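Local coordinates for hypothetical protein TM1380 (Thermotoga maritima, PDB 1Z85), which probably methylates N3 of a uridine in 16S ribosomal RNA of the assembled small subunit, with S-adenosyl-L-methionine as methyl donor, at residues B[29-34]-B[135-140]; B[48-53]-B[143-148]; B[88-93]-B[183-188]. All coordinates share one frame; numbering follows the deposited sequence.

Contact 1 (B[29-34]-B[135-140]); sequences DEREAH and VREAAK
Arg136 meets Asp29 end-on: its NH2 donates to OD2 of Asp29 at 3.0 Å and its NH1 to OD1 of Asp29 at 3.2 Å, both on the syn sides, the flat groups 24° apart. NH1 of Arg136 also reaches OE2 of Glu32, at 3.0 Å. The syn lone pair of that OE2 takes NZ of Lys140 at 2.7 Å. Two cations thus grip one oxygen, which would probably hold Glu32 ionised although it is buried. A bend at chi2 (-53°) brings the Glu32 carboxylate round to them. NH1 of Arg31 makes a nearly straight 3.1 Å bond to OE2 of Glu137, and CD of Arg31 lies over one face of the Arg136 guanidinium. Asp29 is the N-cap of helix 30-38: its OD1 accepts from N of Glu32 and NH1 of Arg136, which reach it from opposite faces of its plane. N of Tyr18 is hydrogen-bonded to OE1 of Glu32, and NZ of Lys140 to OE1 of Glu137 and ND1 of His35. This salt-bridge network joins the PUA-family and methyltransferase-family parts across helices whose short axes stay 12.9 Å apart, crossing at -37°. Strand 16-22 lies beside it through Tyr18, and helix 128-142 packs on helix 96-108 through Val135 and Ala138.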
loop_
_atom_site.group_PDB
_atom_site.type_symbol
_atom_site.label_atom_id
_atom_site.label_comp_id
_atom_site.label_asym_id
_atom_site.label_seq_id
_atom_site.Cartn_x
_atom_site.Cartn_y
_atom_site.Cartn_z
ATOM N N ASP B 29 23.137 -8.301 -19.513
ATOM C CA ASP B 29 24.063 -8.743 -18.472
ATOM C C ASP B 29 23.673 -10.094 -17.847
ATOM O O ASP B 29 22.708 -10.749 -18.287
ATOM C CB ASP B 29 24.251 -7.645 -17.410
ATOM C CG ASP B 29 23.001 -7.390 -16.561
ATOM O OD1 ASP B 29 21.962 -8.054 -16.753
ATOM O OD2 ASP B 29 23.079 -6.516 -15.671
ATOM N N GLU B 30 24.438 -10.526 -16.844
ATOM C CA GLU B 30 24.260 -11.880 -16.292
ATOM C C GLU B 30 22.903 -12.046 -15.655
ATOM O O GLU B 30 22.279 -13.088 -15.763
ATOM C CB GLU B 30 25.322 -12.202 -15.253
ATOM C CG GLU B 30 25.108 -13.559 -14.586
ATOM C CD GLU B 30 26.320 -14.054 -13.842
ATOM O OE1 GLU B 30 27.388 -13.380 -13.878
ATOM O OE2 GLU B 30 26.194 -15.130 -13.210
ATOM N N ARG B 31 22.463 -10.994 -14.981
ATOM C CA ARG B 31 21.187 -10.974 -14.310
ATOM C C ARG B 31 20.059 -11.266 -15.277
ATOM O O ARG B 31 19.212 -12.094 -14.980
ATOM C CB ARG B 31 21.004 -9.621 -13.635
ATOM C CG ARG B 31 19.592 -9.320 -13.195
ATOM C CD ARG B 31 19.579 -8.109 -12.293
ATOM N NE ARG B 31 20.202 -8.470 -11.042
ATOM C CZ ARG B 31 19.558 -8.874 -9.947
ATOM N NH1 ARG B 31 18.221 -8.936 -9.886
ATOM N NH2 ARG B 31 20.275 -9.179 -8.876
ATOM N N GLU B 32 20.062 -10.614 -16.438
ATOM C CA GLU B 32 19.001 -10.835 -17.437
ATOM C C GLU B 32 19.068 -12.220 -18.044
ATOM O O GLU B 32 18.026 -12.838 -18.253
ATOM C CB GLU B 32 19.035 -9.821 -18.594
ATOM C CG GLU B 32 18.688 -8.402 -18.242
ATOM C CD GLU B 32 17.344 -8.245 -17.513
ATOM O OE1 GLU B 32 16.275 -8.383 -18.162
ATOM O OE2 GLU B 32 17.380 -7.975 -16.288
ATOM N N ALA B 33 20.268 -12.702 -18.351
ATOM C CA ALA B 33 20.390 -14.033 -18.939
ATOM C C ALA B 33 19.810 -15.113 -18.025
ATOM O O ALA B 33 19.247 -16.093 -18.518
ATOM C CB ALA B 33 21.839 -14.353 -19.293
ATOM N N HIS B 34 19.970 -14.962 -16.713
ATOM C CA HIS B 34 19.369 -15.898 -15.765
ATOM C C HIS B 34 17.848 -15.844 -15.821
ATOM O O HIS B 34 17.195 -16.866 -15.702
ATOM C CB HIS B 34 19.832 -15.621 -14.329
ATOM C CG HIS B 34 19.228 -16.549 -13.312
ATOM N ND1 HIS B 34 18.260 -16.145 -12.413
ATOM C CD2 HIS B 34 19.433 -17.867 -13.074
ATOM C CE1 HIS B 34 17.910 -17.167 -11.655
ATOM N NE2 HIS B 34 18.608 -18.222 -12.033
ATOM N N VAL B 135 15.165 -0.591 -9.066
ATOM C CA VAL B 135 14.476 0.179 -10.120
ATOM C C VAL B 135 14.262 -0.617 -11.420
ATOM O O VAL B 135 13.164 -0.688 -11.973
ATOM C CB VAL B 135 15.280 1.463 -10.447
ATOM C CG1 VAL B 135 14.801 2.075 -11.757
ATOM C CG2 VAL B 135 15.178 2.434 -9.270
ATOM N N ARG B 136 15.319 -1.230 -11.900
ATOM C CA ARG B 136 15.215 -2.052 -13.091
ATOM C C ARG B 136 14.141 -3.129 -12.904
ATOM O O ARG B 136 13.287 -3.300 -13.729
ATOM C CB ARG B 136 16.567 -2.690 -13.376
ATOM C CG ARG B 136 16.571 -3.537 -14.612
ATOM C CD ARG B 136 17.441 -4.760 -14.465
ATOM N NE ARG B 136 18.832 -4.358 -14.403
ATOM C CZ ARG B 136 19.860 -5.075 -14.846
ATOM N NH1 ARG B 136 19.697 -6.278 -15.412
ATOM N NH2 ARG B 136 21.074 -4.558 -14.728
ATOM N N GLU B 137 14.213 -3.896 -11.830
ATOM C CA GLU B 137 13.329 -5.055 -11.712
ATOM C C GLU B 137 11.895 -4.580 -11.584
ATOM O O GLU B 137 11.023 -5.136 -12.205
ATOM C CB GLU B 137 13.730 -5.975 -10.535
ATOM C CG GLU B 137 15.119 -6.703 -10.728
ATOM C CD GLU B 137 15.190 -7.684 -11.936
ATOM O OE1 GLU B 137 14.201 -7.857 -12.678
ATOM O OE2 GLU B 137 16.246 -8.296 -12.155
ATOM N N ALA B 138 11.668 -3.522 -10.815
ATOM C CA ALA B 138 10.319 -2.915 -10.703
ATOM C C ALA B 138 9.777 -2.383 -12.027
ATOM O O ALA B 138 8.628 -2.646 -12.404
ATOM C CB ALA B 138 10.319 -1.794 -9.665
ATOM N N ALA B 139 10.584 -1.621 -12.733
ATOM C CA ALA B 139 10.202 -1.110 -14.041
ATOM C C ALA B 139 9.874 -2.234 -15.016
ATOM O O ALA B 139 8.915 -2.131 -15.762
ATOM C CB ALA B 139 11.341 -0.230 -14.577
ATOM N N LYS B 140 10.656 -3.316 -15.030
ATOM C CA LYS B 140 10.370 -4.424 -15.970
ATOM C C LYS B 140 8.997 -4.992 -15.646
ATOM O O LYS B 140 8.235 -5.301 -16.544
ATOM C CB LYS B 140 11.422 -5.546 -15.922
ATOM C CG LYS B 140 12.732 -5.231 -16.633
ATOM C CD LYS B 140 13.914 -6.058 -16.058
ATOM C CE LYS B 140 13.600 -7.568 -15.978
ATOM N NZ LYS B 140 14.786 -8.377 -15.559
#

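Contact 2 (B[48-53]-B[143-148]); sequences EATDGN and KRYLFP
Phe147 lays one ring face over the backbone of Gly52, whose CA sits 3.6 Å from the ring centroid and 6° off the normal, a nearly centred CH-pi contact. The absence of a side chain at Gly52 lets the ring lie this close, and its positive phi (76°) suits glycine as well. Beside this contact, N of Phe147 donates to O of Gly52 at 3.0 Å in an almost straight line, although from above the carbonyl plane. A water joins the same Gly52 oxygen to O of Phe147. CG2 of Thr50 also touches the Phe147 ring.

At the other end, Tyr145 OH donates to OE2 of Glu48 at 2.8 Å, and OG of Ser56 is also hydrogen-bonded to that oxygen. The extended Glu48 chain, with CG trans to the backbone N (chi1 -168°), carries its carboxylate to the edge of the phenol ring. CD2 of Tyr145 packs against OG1 of Thr50 (3.7 Å) and its CB. Replacing Tyr145 with alanine would probably cost Glu48 its phenolic donor and open a gap beside Thr50.

Thr50 OG1 accepts from N of Gly52 in an ST turn and is also hydrogen-bonded to O of Phe55, while OD1 of Asp51 accepts from N of Asn53 in an Asx turn. These overlapping turns shape the loop leaving strand 46-50, bridged once, Asn53 with Leu146, to the loop after helix 128-142: an interface between the PUA-type and SPOUT-type parts of an RsmE-family protein.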
loop_
_atom_site.group_PDB
_atom_site.type_symbol
_atom_site.label_atom_id
_atom_site.label_comp_id
_atom_site.label_asym_id
_atom_site.label_seq_id
_atom_site.Cartn_x
_atom_site.Cartn_y
_atom_site.Cartn_z
ATOM N N GLU B 48 11.023 -8.734 -26.308
ATOM C CA GLU B 48 10.956 -7.312 -26.158
ATOM C C GLU B 48 11.883 -6.879 -25.021
ATOM O O GLU B 48 11.827 -7.439 -23.912
ATOM C CB GLU B 48 9.536 -6.870 -25.844
ATOM C CG GLU B 48 9.374 -5.348 -25.964
ATOM C CD GLU B 48 8.066 -4.786 -25.405
ATOM O OE1 GLU B 48 7.183 -5.551 -24.953
ATOM O OE2 GLU B 48 7.937 -3.546 -25.425
ATOM N N ALA B 49 12.728 -5.892 -25.314
ATOM C CA ALA B 49 13.574 -5.248 -24.313
ATOM C C ALA B 49 13.331 -3.758 -24.281
ATOM O O ALA B 49 12.754 -3.207 -25.216
ATOM C CB ALA B 49 15.045 -5.522 -24.591
ATOM N N THR B 50 13.734 -3.136 -23.173
ATOM C CA THR B 50 13.854 -1.691 -23.085
ATOM C C THR B 50 15.257 -1.318 -22.674
ATOM O O THR B 50 15.944 -2.098 -22.022
ATOM C CB THR B 50 12.871 -1.076 -22.079
ATOM O OG1 THR B 50 13.061 0.353 -22.021
ATOM C CG2 THR B 50 13.049 -1.684 -20.710
ATOM N N ASP B 51 15.684 -0.116 -23.048
ATOM C CA ASP B 51 16.961 0.397 -22.563
ATOM C C ASP B 51 16.799 1.212 -21.277
ATOM O O ASP B 51 17.766 1.676 -20.748
ATOM C CB ASP B 51 17.677 1.219 -23.642
ATOM C CG ASP B 51 16.842 2.337 -24.184
ATOM O OD1 ASP B 51 15.709 2.504 -23.695
ATOM O OD2 ASP B 51 17.303 3.020 -25.123
ATOM N N GLY B 52 15.567 1.400 -20.802
ATOM C CA GLY B 52 15.321 2.301 -19.681
ATOM C C GLY B 52 15.365 3.790 -19.978
ATOM O O GLY B 52 15.280 4.610 -19.054
ATOM N N ASN B 53 15.499 4.176 -21.245
ATOM C CA ASN B 53 15.392 5.597 -21.624
ATOM C C ASN B 53 14.203 5.864 -22.523
ATOM O O ASN B 53 14.186 6.829 -23.274
ATOM C CB ASN B 53 16.667 6.099 -22.281
ATOM C CG ASN B 53 17.899 5.679 -21.526
ATOM O OD1 ASN B 53 18.821 5.110 -22.114
ATOM N ND2 ASN B 53 17.917 5.930 -20.203
ATOM N N LYS B 143 6.233 -2.316 -16.670
ATOM C CA LYS B 143 6.412 -1.967 -18.070
ATOM C C LYS B 143 6.619 -0.472 -18.213
ATOM O O LYS B 143 5.934 0.225 -18.964
ATOM C CB LYS B 143 5.246 -2.482 -18.908
ATOM C CG LYS B 143 4.896 -3.961 -18.669
ATOM C CD LYS B 143 5.910 -4.953 -19.246
ATOM C CE LYS B 143 5.253 -6.357 -19.618
ATOM N NZ LYS B 143 5.628 -7.500 -18.674
ATOM N N ARG B 144 7.597 0.014 -17.464
ATOM C CA ARG B 144 7.953 1.418 -17.477
ATOM C C ARG B 144 9.259 1.599 -18.252
ATOM O O ARG B 144 10.319 1.207 -17.776
ATOM C CB ARG B 144 8.024 1.907 -16.047
ATOM C CG ARG B 144 8.481 3.293 -15.956
ATOM C CD ARG B 144 8.097 3.943 -14.676
ATOM N NE ARG B 144 8.714 5.264 -14.719
ATOM C CZ ARG B 144 8.904 6.075 -13.686
ATOM N NH1 ARG B 144 8.524 5.743 -12.444
ATOM N NH2 ARG B 144 9.484 7.237 -13.924
ATOM N N TYR B 145 9.168 2.200 -19.448
ATOM C CA TYR B 145 10.246 2.232 -20.422
ATOM C C TYR B 145 11.296 3.290 -20.121
ATOM O O TYR B 145 12.471 3.143 -20.523
ATOM C CB TYR B 145 9.682 2.428 -21.842
ATOM C CG TYR B 145 8.878 1.240 -22.271
ATOM C CD1 TYR B 145 7.540 1.123 -21.923
ATOM C CD2 TYR B 145 9.458 0.215 -22.994
ATOM C CE1 TYR B 145 6.784 0.013 -22.309
ATOM C CE2 TYR B 145 8.719 -0.897 -23.386
ATOM C CZ TYR B 145 7.385 -0.991 -23.036
ATOM O OH TYR B 145 6.657 -2.090 -23.392
ATOM N N LEU B 146 10.872 4.353 -19.441
ATOM C CA LEU B 146 11.779 5.411 -19.023
ATOM C C LEU B 146 11.911 5.300 -17.517
ATOM O O LEU B 146 10.978 5.568 -16.797
ATOM C CB LEU B 146 11.260 6.797 -19.459
ATOM C CG LEU B 146 12.102 8.000 -18.979
ATOM C CD1 LEU B 146 13.516 8.047 -19.579
ATOM C CD2 LEU B 146 11.417 9.317 -19.253
ATOM N N PHE B 147 13.074 4.867 -17.048
ATOM C CA PHE B 147 13.261 4.532 -15.628
ATOM C C PHE B 147 13.464 5.856 -14.889
ATOM O O PHE B 147 14.039 6.769 -15.483
ATOM C CB PHE B 147 14.530 3.646 -15.452
ATOM C CG PHE B 147 14.424 2.218 -16.007
ATOM C CD1 PHE B 147 13.289 1.749 -16.641
ATOM C CD2 PHE B 147 15.500 1.361 -15.903
ATOM C CE1 PHE B 147 13.228 0.452 -17.163
ATOM C CE2 PHE B 147 15.447 0.045 -16.415
ATOM C CZ PHE B 147 14.316 -0.400 -17.027
ATOM N N PRO B 148 13.062 5.958 -13.587
ATOM C CA PRO B 148 13.517 7.088 -12.796
ATOM C C PRO B 148 15.040 7.088 -12.647
ATOM O O PRO B 148 15.668 6.027 -12.616
ATOM C CB PRO B 148 12.861 6.872 -11.418
ATOM C CG PRO B 148 12.571 5.422 -11.356
ATOM C CD PRO B 148 12.252 5.041 -12.777
HETATM O O HOH W 1 16.031 6.694 -17.233
#

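Contact 3 (B[88-93]-B[183-188]); sequences SVVVPI and TVVVGP
Val90 and Val184 sit at the middle of a parallel ladder in which backbone bonds carry the pairing. N of Val184 donates to O of Ser88 at 2.8 Å, N of Val90 to O of Val184 also at 2.8 Å, and N of Val186 to O of Val90 at 3.0 Å. The last is the most bent, with an N-H...O angle of 144°. Two CA-H...O contacts supplement them, from Thr183 to O of Ser88 and from Val89 to O of Val184.

The apolar contacts divide between the two faces of the sheet. Val90 and Val185 stand side by side and point the same way, their CG2 methyls 4.2 Å apart. CG2 of Val90 also meets CG2 of Thr183 obliquely. On the other face, CG1 of Val89 lies anti to the backbone N (chi1 179°), which sets it 3.7 Å from O of Val184 and lets it reach CG2 of Val186, at 4.0 Å. CG2 of Val89 is beside CB of Val184, 4.3 Å away.

Proline contacts take over where the strands end. Pro92 has no N-H to continue the ladder; its CD instead lies 3.4 Å from O of Val186 and packs against CB of Val186, and its CG is near O of Gly187. Farther on, CB of Pro92 approaches the Pro188 ring.

Both strands are interior to the parallel sheet of the alpha/beta knot (SPOUT) methyltransferase domain: 87-92 is flanked also by 113-117, and 182-186 by 161-165. Helix 96-108 covers the Val89 and Val186 face through Cys106 and Leu102, while Val162 touches Thr183 and Val185.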
loop_
_atom_site.group_PDB
_atom_site.type_symbol
_atom_site.label_atom_id
_atom_site.label_comp_id
_atom_site.label_asym_id
_atom_site.label_seq_id
_atom_site.Cartn_x
_atom_site.Cartn_y
_atom_site.Cartn_z
ATOM N N SER B 88 9.785 14.497 -8.024
ATOM C CA SER B 88 11.004 14.025 -7.352
ATOM C C SER B 88 10.629 13.559 -5.933
ATOM O O SER B 88 9.740 14.131 -5.312
ATOM C CB SER B 88 12.069 15.138 -7.302
ATOM O OG SER B 88 12.357 15.602 -8.612
ATOM N N VAL B 89 11.298 12.512 -5.450
ATOM C CA VAL B 89 11.116 12.042 -4.092
ATOM C C VAL B 89 12.480 11.910 -3.421
ATOM O O VAL B 89 13.407 11.350 -3.989
ATOM C CB VAL B 89 10.364 10.687 -4.087
ATOM C CG1 VAL B 89 10.182 10.169 -2.713
ATOM C CG2 VAL B 89 8.928 10.828 -4.737
ATOM N N VAL B 90 12.584 12.401 -2.193
ATOM C CA VAL B 90 13.754 12.145 -1.342
ATOM C C VAL B 90 13.437 10.941 -0.483
ATOM O O VAL B 90 12.483 10.987 0.318
ATOM C CB VAL B 90 14.066 13.305 -0.437
ATOM C CG1 VAL B 90 15.211 12.966 0.477
ATOM C CG2 VAL B 90 14.377 14.528 -1.284
ATOM N N VAL B 91 14.166 9.848 -0.759
ATOM C CA VAL B 91 14.083 8.565 -0.046
ATOM C C VAL B 91 15.177 8.507 1.033
ATOM O O VAL B 91 16.367 8.749 0.761
ATOM C CB VAL B 91 14.220 7.403 -1.030
ATOM C CG1 VAL B 91 14.313 6.006 -0.316
ATOM C CG2 VAL B 91 13.039 7.433 -2.043
ATOM N N PRO B 92 14.772 8.265 2.291
ATOM C CA PRO B 92 15.753 8.130 3.345
ATOM C C PRO B 92 16.573 6.850 3.172
ATOM O O PRO B 92 16.011 5.795 2.831
ATOM C CB PRO B 92 14.913 8.081 4.623
ATOM C CG PRO B 92 13.550 7.614 4.176
ATOM C CD PRO B 92 13.382 8.114 2.770
ATOM N N ILE B 93 17.886 6.979 3.371
ATOM C CA ILE B 93 18.812 5.869 3.448
ATOM C C ILE B 93 18.663 5.251 4.838
ATOM O O ILE B 93 19.095 5.821 5.825
ATOM C CB ILE B 93 20.253 6.299 3.194
ATOM C CG1 ILE B 93 20.411 6.774 1.745
ATOM C CG2 ILE B 93 21.190 5.169 3.449
ATOM C CD1 ILE B 93 21.726 7.543 1.476
ATOM N N THR B 183 8.817 18.246 -5.224
ATOM C CA THR B 183 9.627 17.306 -4.465
ATOM C C THR B 183 8.889 16.844 -3.214
ATOM O O THR B 183 8.410 17.680 -2.451
ATOM C CB THR B 183 10.971 17.981 -4.049
ATOM O OG1 THR B 183 11.626 18.412 -5.231
ATOM C CG2 THR B 183 11.884 17.034 -3.327
ATOM N N VAL B 184 8.747 15.518 -3.041
ATOM C CA VAL B 184 8.233 14.947 -1.809
ATOM C C VAL B 184 9.399 14.389 -1.007
ATOM O O VAL B 184 10.188 13.640 -1.542
ATOM C CB VAL B 184 7.276 13.761 -2.075
ATOM C CG1 VAL B 184 6.613 13.337 -0.794
ATOM C CG2 VAL B 184 6.213 14.120 -3.150
ATOM N N VAL B 185 9.477 14.762 0.265
ATOM C CA VAL B 185 10.548 14.385 1.192
ATOM C C VAL B 185 9.920 13.389 2.147
ATOM O O VAL B 185 9.138 13.772 3.003
ATOM C CB VAL B 185 11.071 15.636 1.994
ATOM C CG1 VAL B 185 12.105 15.281 3.060
ATOM C CG2 VAL B 185 11.663 16.649 1.077
ATOM N N VAL B 186 10.172 12.089 1.936
ATOM C CA VAL B 186 9.765 11.061 2.904
ATOM C C VAL B 186 10.710 11.060 4.148
ATOM O O VAL B 186 11.919 10.896 4.044
ATOM C CB VAL B 186 9.795 9.668 2.250
ATOM C CG1 VAL B 186 9.409 8.596 3.260
ATOM C CG2 VAL B 186 8.882 9.632 0.993
ATOM N N GLY B 187 10.147 11.175 5.323
ATOM C CA GLY B 187 10.952 11.263 6.537
ATOM C C GLY B 187 11.597 9.963 6.981
ATOM O O GLY B 187 11.147 8.852 6.617
ATOM N N PRO B 188 12.666 10.081 7.783
ATOM C CA PRO B 188 13.372 8.902 8.259
ATOM C C PRO B 188 12.639 8.135 9.382
ATOM O O PRO B 188 11.796 8.679 10.090
ATOM C CB PRO B 188 14.691 9.479 8.761
ATOM C CG PRO B 188 14.336 10.828 9.254
ATOM C CD PRO B 188 13.247 11.320 8.316
#

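Contacts 1 and 2 form one continuous interface between the PUA-type and SPOUT-type portions, their centres 11 Å apart. Helix 128-142 and the loop after it serve both: Ala139 O is 3.0 Å from Arg144 N, a probable hydrogen bond, and Phe147 packs against Val135, Arg136 and Ala139. Contact 3 lies about 25 Å from contact 1 and 23 Å from contact 2, centre to centre, on the opposite side of the chain's centre. It belongs to the methyltransferase sheet, which in SPOUT enzymes supports the knotted S-adenosylmethionine site and probably does so here, whereas contacts 1 and 2 lie on the PUA side. Helix 96-108 connects them indirectly, touching Val135 of contact 1 and Val89 of contact 3.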